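Local coordinates for thiamine phosphate pyrophosphorylase (Bacteroides thetaiotaomicron VPI-5482, PDB 3CEU), which probably acts as a thiamine-phosphate diphosphorylase in thiamine diphosphate biosynthesis and folds as a TIM barrel, at residues K141-D144 / S145-A149; G151-E155 / D156-E160; A169-L172 / G173-N177. One frame throughout, in Å; residues are numbered along the deposited sequence.

Contact 1 (K141-D144 / S145-A149); sequences KIID and SKVMA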
ATOM      1  N   LYS A 141       5.472  15.555  15.353  1.00 32.60           N
ATOM      2  CA  LYS A 141       4.821  15.762  14.065  1.00 33.83           C
ATOM      3  C   LYS A 141       5.564  15.080  12.910  1.00 28.21           C
ATOM      4  O   LYS A 141       5.201  15.253  11.745  1.00 28.09           O
ATOM      5  CB  LYS A 141       4.687  17.263  13.778  1.00 33.91           C
ATOM      6  CG  LYS A 141       3.937  18.055  14.852  1.00 47.11           C
ATOM      7  CD  LYS A 141       2.487  17.599  14.998  1.00 38.38           C
ATOM      8  CE  LYS A 141       1.777  18.363  16.108  1.00 41.75           C
ATOM      9  NZ  LYS A 141       0.467  17.747  16.440  1.00 40.73           N
ATOM     10  N   ILE A 142       6.599  14.305  13.234  1.00 24.11           N
ATOM     11  CA  ILE A 142       7.370  13.593  12.214  1.00 23.50           C
ATOM     12  C   ILE A 142       6.435  12.649  11.482  1.00 27.12           C
ATOM     13  O   ILE A 142       6.445  12.563  10.258  1.00 36.66           O
ATOM     14  CB  ILE A 142       8.532  12.788  12.845  1.00 15.27           C
ATOM     15  CG1 ILE A 142       9.557  13.773  13.426  1.00 18.33           C
ATOM     16  CG2 ILE A 142       9.164  11.861  11.804  1.00 14.19           C
ATOM     17  CD1 ILE A 142      10.758  13.146  14.071  1.00 10.58           C
ATOM     18  N   ILE A 143       5.622  11.941  12.249  1.00 28.30           N
ATOM     19  CA  ILE A 143       4.660  11.025  11.673  1.00 26.44           C
ATOM     20  C   ILE A 143       3.318  11.731  11.567  1.00 29.21           C
ATOM     21  O   ILE A 143       2.773  12.210  12.562  1.00 31.63           O
ATOM     22  CB  ILE A 143       4.491   9.795  12.553  1.00 30.47           C
ATOM     23  CG1 ILE A 143       3.179   9.087  12.212  1.00 31.08           C
ATOM     24  CG2 ILE A 143       4.524  10.203  13.999  1.00 39.87           C
ATOM     25  CD1 ILE A 143       2.947   7.858  13.016  1.00 43.74           C
ATOM     26  N   ASP A 144       2.784  11.800  10.358  1.00 24.64           N
ATOM     27  CA  ASP A 144       1.509  12.457  10.159  1.00 21.06           C
ATOM     28  C   ASP A 144       0.741  11.847   8.994  1.00 13.48           C
ATOM     29  O   ASP A 144       1.065  10.761   8.525  1.00 13.09           O
ATOM     30  CB  ASP A 144       1.731  13.959   9.940  1.00 31.68           C
ATOM     31  CG  ASP A 144       2.602  14.251   8.727  1.00 34.82           C
ATOM     32  OD1 ASP A 144       2.820  15.445   8.437  1.00 36.13           O
ATOM     33  OD2 ASP A 144       3.068  13.294   8.065  1.00 28.72           O
ATOM     34  N   SER A 145      -0.277  12.552   8.526  1.00 20.57           N
ATOM     35  CA  SER A 145      -1.090  12.058   7.425  1.00 27.41           C
ATOM     36  C   SER A 145      -0.295  11.658   6.176  1.00 27.41           C
ATOM     37  O   SER A 145      -0.841  11.034   5.270  1.00 20.63           O
ATOM     38  CB  SER A 145      -2.119  13.117   7.050  1.00 34.00           C
ATOM     39  OG  SER A 145      -1.488  14.385   6.937  1.00 34.07           O
ATOM     40  N   LYS A 146       0.987  12.007   6.131  1.00 29.42           N
ATOM     41  CA  LYS A 146       1.804  11.693   4.969  1.00 25.36           C
ATOM     42  C   LYS A 146       2.668  10.439   5.133  1.00 25.97           C
ATOM     43  O   LYS A 146       3.375  10.039   4.210  1.00 27.01           O
ATOM     44  CB  LYS A 146       2.685  12.901   4.609  1.00 37.57           C
ATOM     45  CG  LYS A 146       3.518  12.721   3.353  1.00 43.94           C
ATOM     46  CD  LYS A 146       4.543  13.830   3.154  1.00 37.77           C
ATOM     47  CE  LYS A 146       3.969  15.050   2.459  1.00 37.44           C
ATOM     48  NZ  LYS A 146       5.083  15.861   1.900  1.00 31.23           N
ATOM     49  N   VAL A 147       2.616   9.802   6.293  1.00 17.31           N
ATOM     50  CA  VAL A 147       3.418   8.601   6.484  1.00 18.93           C
ATOM     51  C   VAL A 147       2.534   7.368   6.634  1.00 21.93           C
ATOM     52  O   VAL A 147       1.587   7.353   7.423  1.00 22.93           O
ATOM     53  CB  VAL A 147       4.319   8.732   7.714  1.00 19.26           C
ATOM     54  CG1 VAL A 147       3.485   9.022   8.935  1.00 31.48           C
ATOM     55  CG2 VAL A 147       5.132   7.457   7.899  1.00 28.71           C
HETATM   56  N   MSE A 148       2.837   6.335   5.863  1.00 12.14           N
HETATM   57  CA  MSE A 148       2.046   5.118   5.913  1.00 16.26           C
HETATM   58  C   MSE A 148       2.813   4.017   6.640  1.00 21.44           C
HETATM   59  O   MSE A 148       3.966   3.726   6.323  1.00 20.40           O
HETATM   60  CB  MSE A 148       1.684   4.681   4.490  1.00 20.55           C
HETATM   61  CG  MSE A 148       1.163   5.823   3.599  1.00 35.79           C
HETATM   62 SE   MSE A 148      -0.315   6.890   4.340  1.00 48.73          SE
HETATM   63  CE  MSE A 148      -0.646   8.033   2.810  1.00 32.06           C
ATOM     64  N   ALA A 149       2.174   3.408   7.630  1.00 20.77           N
ATOM     65  CA  ALA A 149       2.835   2.362   8.391  1.00 14.11           C
ATOM     66  C   ALA A 149       2.821   1.047   7.620  1.00 15.99           C
ATOM     67  O   ALA A 149       1.813   0.665   7.040  1.00 16.59           O
ATOM     68  CB  ALA A 149       2.157   2.198   9.746  1.00 16.59           C
TER
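Asp144 and Val147 are the end residues of a type I beta turn, closed by Val147 N donating to Asp144 O over 2.9 Å, almost straight at 175° at the hydrogen, although the donor stands above the carbonyl plane. The Asp144 side chain bends into the same turn. With chi1 at 60° its CG lies between the backbone N and the carbonyl carbon, which turns the carboxylate forward along the chain; OD2 comes 3.1 Å from Lys146 N in a hydrogen bond that is less sure, because that nitrogen is crowded in the model. Apolar contact is confined to Ile143 and Val147, both buried. Their side chains meet at a slant, Ile143 CG1 being 3.3 Å from Val147 CG1, tighter than carbons usually pack. Lys146 bends at chi3, and its NZ is hydrogen-bonded to Tyr108 O and Lys105 O. This is the alpha-to-beta connection of a TIM barrel: Lys141, with positive phi, leaves the end of helix 131-139, and the turn delivers the chain into strand 147-150, beside strand 110-113, with Phe166 packed against both Ile143 and Val147.

Contact 2 (G151-E155 / D156-E160); sequences GGINE and DNLLE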
ATOM      1  N   GLY A 151       4.563  -3.164   7.609  1.00 16.45           N
ATOM      2  CA  GLY A 151       5.349  -4.185   8.269  1.00 19.98           C
ATOM      3  C   GLY A 151       4.693  -4.831   9.471  1.00 21.51           C
ATOM      4  O   GLY A 151       4.671  -4.265  10.567  1.00 23.67           O
ATOM      5  N   GLY A 152       4.156  -6.027   9.254  1.00 13.64           N
ATOM      6  CA  GLY A 152       3.522  -6.771  10.321  1.00 30.46           C
ATOM      7  C   GLY A 152       2.239  -6.177  10.848  1.00 30.65           C
ATOM      8  O   GLY A 152       1.980  -6.212  12.048  1.00 43.76           O
ATOM      9  N   ILE A 153       1.424  -5.639   9.953  1.00 26.94           N
ATOM     10  CA  ILE A 153       0.161  -5.037  10.352  1.00 29.29           C
ATOM     11  C   ILE A 153      -0.969  -6.050  10.164  1.00 27.55           C
ATOM     12  O   ILE A 153      -0.966  -6.817   9.202  1.00 29.88           O
ATOM     13  CB  ILE A 153      -0.108  -3.787   9.505  1.00 27.06           C
ATOM     14  CG1 ILE A 153       1.099  -2.848   9.600  1.00 20.02           C
ATOM     15  CG2 ILE A 153      -1.380  -3.098   9.970  1.00 22.54           C
ATOM     16  CD1 ILE A 153       0.997  -1.619   8.724  1.00 16.69           C
ATOM     17  N   ASN A 154      -1.922  -6.064  11.089  1.00 22.85           N
ATOM     18  CA  ASN A 154      -3.048  -6.988  11.005  1.00 24.40           C
ATOM     19  C   ASN A 154      -4.230  -6.451  11.787  1.00 18.66           C
ATOM     20  O   ASN A 154      -4.183  -5.332  12.292  1.00 27.50           O
ATOM     21  CB  ASN A 154      -2.680  -8.371  11.554  1.00 28.23           C
ATOM     22  CG  ASN A 154      -2.236  -8.321  12.998  1.00 20.86           C
ATOM     23  OD1 ASN A 154      -2.680  -7.467  13.760  1.00 30.18           O
ATOM     24  ND2 ASN A 154      -1.362  -9.242  13.385  1.00 23.67           N
ATOM     25  N   GLU A 155      -5.278  -7.264  11.899  1.00 14.93           N
ATOM     26  CA  GLU A 155      -6.500  -6.881  12.605  1.00 21.85           C
ATOM     27  C   GLU A 155      -6.280  -6.705  14.107  1.00 23.95           C
ATOM     28  O   GLU A 155      -7.055  -6.026  14.779  1.00 34.77           O
ATOM     29  CB  GLU A 155      -7.595  -7.930  12.369  1.00 21.33           C
ATOM     30  CG  GLU A 155      -7.424  -9.205  13.191  1.00 38.19           C
ATOM     31  CD  GLU A 155      -8.351 -10.323  12.757  1.00 35.63           C
ATOM     32  OE1 GLU A 155      -8.144 -10.869  11.655  1.00 53.76           O
ATOM     33  OE2 GLU A 155      -9.292 -10.660  13.508  1.00 39.73           O
ATOM     34  N   ASP A 156      -5.225  -7.317  14.629  1.00 22.58           N
ATOM     35  CA  ASP A 156      -4.925  -7.220  16.054  1.00 27.67           C
ATOM     36  C   ASP A 156      -4.200  -5.932  16.447  1.00 34.83           C
ATOM     37  O   ASP A 156      -4.317  -5.487  17.588  1.00 43.18           O
ATOM     38  CB  ASP A 156      -4.094  -8.429  16.490  1.00 36.70           C
ATOM     39  CG  ASP A 156      -4.905  -9.708  16.528  1.00 39.53           C
ATOM     40  OD1 ASP A 156      -4.297 -10.806  16.531  1.00 41.57           O
ATOM     41  OD2 ASP A 156      -6.151  -9.614  16.573  1.00 39.26           O
ATOM     42  N   ASN A 157      -3.462  -5.337  15.507  1.00 35.10           N
ATOM     43  CA  ASN A 157      -2.703  -4.107  15.774  1.00 34.10           C
ATOM     44  C   ASN A 157      -3.047  -2.915  14.886  1.00 33.04           C
ATOM     45  O   ASN A 157      -2.344  -1.906  14.904  1.00 32.11           O
ATOM     46  CB  ASN A 157      -1.204  -4.372  15.637  1.00 29.77           C
ATOM     47  CG  ASN A 157      -0.842  -4.955  14.286  1.00 29.67           C
ATOM     48  OD1 ASN A 157      -1.355  -4.529  13.242  1.00 25.34           O
ATOM     49  ND2 ASN A 157       0.059  -5.924  14.296  1.00 26.91           N
ATOM     50  N   LEU A 158      -4.114  -3.021  14.111  1.00 28.53           N
ATOM     51  CA  LEU A 158      -4.491  -1.930  13.231  1.00 33.57           C
ATOM     52  C   LEU A 158      -4.832  -0.671  14.021  1.00 36.91           C
ATOM     53  O   LEU A 158      -4.350   0.416  13.707  1.00 38.08           O
ATOM     54  CB  LEU A 158      -5.678  -2.342  12.359  1.00 21.11           C
ATOM     55  CG  LEU A 158      -5.941  -1.426  11.166  1.00 31.32           C
ATOM     56  CD1 LEU A 158      -4.650  -1.257  10.367  1.00 34.98           C
ATOM     57  CD2 LEU A 158      -7.042  -2.011  10.284  1.00 35.49           C
ATOM     58  N   LEU A 159      -5.653  -0.814  15.055  1.00 40.92           N
ATOM     59  CA  LEU A 159      -6.046   0.333  15.870  1.00 37.52           C
ATOM     60  C   LEU A 159      -4.864   0.987  16.566  1.00 35.97           C
ATOM     61  O   LEU A 159      -4.872   2.194  16.810  1.00 35.95           O
ATOM     62  CB  LEU A 159      -7.076  -0.078  16.929  1.00 36.11           C
ATOM     63  CG  LEU A 159      -8.471  -0.452  16.424  1.00 36.56           C
ATOM     64  CD1 LEU A 159      -8.979   0.659  15.513  1.00 31.19           C
ATOM     65  CD2 LEU A 159      -8.421  -1.777  15.672  1.00 42.35           C
ATOM     66  N   GLU A 160      -3.852   0.186  16.891  1.00 34.03           N
ATOM     67  CA  GLU A 160      -2.656   0.681  17.570  1.00 28.81           C
ATOM     68  C   GLU A 160      -1.842   1.585  16.643  1.00 32.93           C
ATOM     69  O   GLU A 160      -1.104   2.459  17.101  1.00 36.24           O
ATOM     70  CB  GLU A 160      -1.809  -0.504  18.043  1.00 33.74           C
ATOM     71  CG  GLU A 160      -0.766  -0.187  19.114  1.00 35.07           C
ATOM     72  CD  GLU A 160      -0.350  -1.430  19.900  1.00 51.03           C
ATOM     73  OE1 GLU A 160       0.176  -2.387  19.284  1.00 53.15           O
ATOM     74  OE2 GLU A 160      -0.551  -1.450  21.140  1.00 47.26           O
TER
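Asn157 and Asn154 exchange hydrogen bonds between side chain and backbone in both directions. Asn154 N donates to Asn157 OD1 over 2.7 Å at 164°, with the donor tilted somewhat from the side-chain carbonyl plane. In return Asn157 N reaches Asn154 OD1 at 2.9 Å, lying nearly along the C=O axis, though its N-H is bent to 136°. The reciprocal pairing of residues i and i+3 resembles a capping box and lies at the entrance to helix 158-163. Asn157 N also has a longer bond to Asn154 O, 3.3 Å, and Asp156 N adds a weak one to Asn154 OD1. Both asparagine CG atoms sit between their own backbone N and carbonyl carbon, which folds each amide back over the main chain; the two amide planes are only 10° apart. Asn157 ND2 extends the network to Gly152 O at 3.0 Å, in the plane of that carbonyl. Further out, Ile153 CG2 lies 3.6 Å from Asn157 OD1 and 3.8 Å from Leu158 CD1, while Leu200 of helix 188-201 packs on Leu158. Chemically, Asn154 OD1 is held by Asn157 N and, weakly, by Asp156 N. The buried Asn157 amide has an N-H partner at its oxygen and a C=O partner at its nitrogen, which favours one orientation of that amide and ties the loop to the start of the helix.

Contact 3 (A169-L172 / G173-N177); sequences AVVL and GDLWN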
ATOM      1  N   ALA A 169      -2.304   2.752   6.767  1.00 22.20           N
ATOM      2  CA  ALA A 169      -1.680   1.477   7.076  1.00 23.63           C
ATOM      3  C   ALA A 169      -1.566   0.698   5.784  1.00 11.75           C
ATOM      4  O   ALA A 169      -2.469   0.730   4.947  1.00 14.15           O
ATOM      5  CB  ALA A 169      -2.515   0.710   8.106  1.00 28.21           C
ATOM      6  N   VAL A 170      -0.442   0.015   5.621  1.00 12.44           N
ATOM      7  CA  VAL A 170      -0.192  -0.761   4.418  1.00 19.17           C
ATOM      8  C   VAL A 170      -0.171  -2.236   4.748  1.00 11.06           C
ATOM      9  O   VAL A 170       0.491  -2.656   5.685  1.00 14.30           O
ATOM     10  CB  VAL A 170       1.147  -0.359   3.784  1.00 21.64           C
ATOM     11  CG1 VAL A 170       1.357  -1.110   2.476  1.00 16.61           C
ATOM     12  CG2 VAL A 170       1.155   1.153   3.559  1.00 11.51           C
ATOM     13  N   VAL A 171      -0.894  -3.026   3.970  1.00 15.11           N
ATOM     14  CA  VAL A 171      -0.961  -4.452   4.230  1.00 15.35           C
ATOM     15  C   VAL A 171      -0.695  -5.282   2.976  1.00 16.40           C
ATOM     16  O   VAL A 171      -0.918  -4.835   1.850  1.00 14.62           O
ATOM     17  CB  VAL A 171      -2.353  -4.820   4.792  1.00 14.65           C
ATOM     18  CG1 VAL A 171      -2.638  -4.012   6.040  1.00 11.81           C
ATOM     19  CG2 VAL A 171      -3.420  -4.550   3.741  1.00 13.82           C
ATOM     20  N   LEU A 172      -0.211  -6.498   3.173  1.00 21.20           N
ATOM     21  CA  LEU A 172       0.047  -7.375   2.042  1.00 21.21           C
ATOM     22  C   LEU A 172      -0.292  -8.812   2.436  1.00 24.11           C
ATOM     23  O   LEU A 172      -1.315  -9.349   2.015  1.00 15.38           O
ATOM     24  CB  LEU A 172       1.512  -7.258   1.591  1.00 19.66           C
ATOM     25  CG  LEU A 172       1.810  -7.635   0.127  1.00 25.78           C
ATOM     26  CD1 LEU A 172       3.209  -7.153  -0.286  1.00 23.82           C
ATOM     27  CD2 LEU A 172       1.698  -9.140  -0.039  1.00 12.46           C
ATOM     28  N   GLY A 173       0.554  -9.416   3.265  1.00 29.02           N
ATOM     29  CA  GLY A 173       0.332 -10.790   3.692  1.00 26.36           C
ATOM     30  C   GLY A 173      -0.964 -11.086   4.438  1.00 25.33           C
ATOM     31  O   GLY A 173      -1.721 -11.990   4.064  1.00 17.59           O
ATOM     32  N   ASP A 174      -1.230 -10.331   5.498  1.00 27.76           N
ATOM     33  CA  ASP A 174      -2.435 -10.566   6.286  1.00 30.32           C
ATOM     34  C   ASP A 174      -3.697 -10.576   5.440  1.00 26.94           C
ATOM     35  O   ASP A 174      -4.752 -11.048   5.882  1.00 27.16           O
ATOM     36  CB  ASP A 174      -2.592  -9.510   7.367  1.00 33.54           C
ATOM     37  CG  ASP A 174      -3.878  -9.682   8.136  1.00 39.46           C
ATOM     38  OD1 ASP A 174      -4.053 -10.753   8.759  1.00 39.88           O
ATOM     39  OD2 ASP A 174      -4.718  -8.758   8.111  1.00 30.91           O
ATOM     40  N   LEU A 175      -3.585 -10.055   4.221  1.00 20.06           N
ATOM     41  CA  LEU A 175      -4.726 -10.006   3.333  1.00 19.28           C
ATOM     42  C   LEU A 175      -4.711 -11.102   2.260  1.00 18.37           C
ATOM     43  O   LEU A 175      -5.615 -11.947   2.220  1.00 16.99           O
ATOM     44  CB  LEU A 175      -4.821  -8.613   2.702  1.00 24.33           C
ATOM     45  CG  LEU A 175      -6.092  -8.305   1.919  1.00 19.60           C
ATOM     46  CD1 LEU A 175      -6.310  -6.805   1.856  1.00 22.75           C
ATOM     47  CD2 LEU A 175      -5.965  -8.899   0.531  1.00 38.06           C
ATOM     48  N   TRP A 176      -3.687 -11.107   1.409  1.00 12.31           N
ATOM     49  CA  TRP A 176      -3.594 -12.100   0.341  1.00 12.62           C
ATOM     50  C   TRP A 176      -3.415 -13.549   0.826  1.00 16.55           C
ATOM     51  O   TRP A 176      -3.858 -14.491   0.164  1.00 13.31           O
ATOM     52  CB  TRP A 176      -2.467 -11.723  -0.630  1.00 16.79           C
ATOM     53  CG  TRP A 176      -2.666 -10.383  -1.263  1.00 14.26           C
ATOM     54  CD1 TRP A 176      -2.014  -9.227  -0.953  1.00 20.48           C
ATOM     55  CD2 TRP A 176      -3.623 -10.045  -2.273  1.00 26.32           C
ATOM     56  NE1 TRP A 176      -2.510  -8.183  -1.704  1.00 25.93           N
ATOM     57  CE2 TRP A 176      -3.501  -8.659  -2.523  1.00 19.71           C
ATOM     58  CE3 TRP A 176      -4.584 -10.778  -2.988  1.00 21.25           C
ATOM     59  CZ2 TRP A 176      -4.295  -7.990  -3.458  1.00 19.30           C
ATOM     60  CZ3 TRP A 176      -5.378 -10.110  -3.920  1.00 19.42           C
ATOM     61  CH2 TRP A 176      -5.226  -8.732  -4.142  1.00 15.74           C
ATOM     62  N   ASN A 177      -2.773 -13.726   1.975  1.00  8.65           N
ATOM     63  CA  ASN A 177      -2.572 -15.055   2.532  1.00 16.29           C
ATOM     64  C   ASN A 177      -3.916 -15.728   2.833  1.00 24.26           C
ATOM     65  O   ASN A 177      -3.971 -16.930   3.127  1.00 28.29           O
ATOM     66  CB  ASN A 177      -1.731 -14.967   3.814  1.00 11.77           C
ATOM     67  CG  ASN A 177      -0.283 -14.525   3.544  1.00 15.24           C
ATOM     68  OD1 ASN A 177       0.445 -14.124   4.460  1.00 11.54           O
ATOM     69  ND2 ASN A 177       0.136 -14.610   2.282  1.00 17.18           N
TER
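Leu172 meets Gly173 and the residues after it where strand 168-171, the last of the TIM barrel, passes directly into the short helix 173-176, with Leu172 as N-cap. At Gly173 the helix has begun: its carbonyl O receives Asn177 N at 2.9 Å. Asp174 directs its carboxylate elsewhere, OD2 being hydrogen-bonded to His193 of helix 188-201. Leu175 N points back at Leu172 O, 3.2 Å away, in a bond made less certain by crowding at that nitrogen. The Leu175 side chain has CG anti to the backbone N (chi1 -170°), which carries CD1 to 4.1 Å from Val171 CG2; the two side chains run roughly perpendicular to each other, and Phe194 and Val190 of helix 188-201 also touch Leu175. Its other methyl, CD2, stands 3.8 Å above the Trp176 ring plane, over the ring centre. Trp176 N makes the first i to i+4 bond of the helix, 3.0 Å and 166°, to the same Leu172 O, which faces the donor almost end-on. The buried indole touches Ile18, Ile19 and Leu22 of helix 15-24, and its NE1 is hydrogen-bonded to Val6 O on strand 2-6. Leu172 CD2 reaches the indole at Trp176 CD1, 3.8 Å away.

Followed from the N terminus, the three contacts come in series, none nested in or crossing another. Contact 1 closes the turn that leads into strand 147-150; contact 2, whose segments adjoin it in sequence, closes the loop leaving that strand for helix 158-163; contact 3 lies where strand 168-171 runs into helix 173-176. Strands 147-150 and 168-171 are parallel neighbours in the barrel, and contacts 1 and 3 meet there, Ala149 O lying 2.7 Å from Val170 N in a probable hydrogen bond. Contacts 2 and 3, with centres about 10 Å apart, pack directly: Leu158 CD1 is 3.7 Å from Ala169 CB, joining helix 158-163 to the last strand.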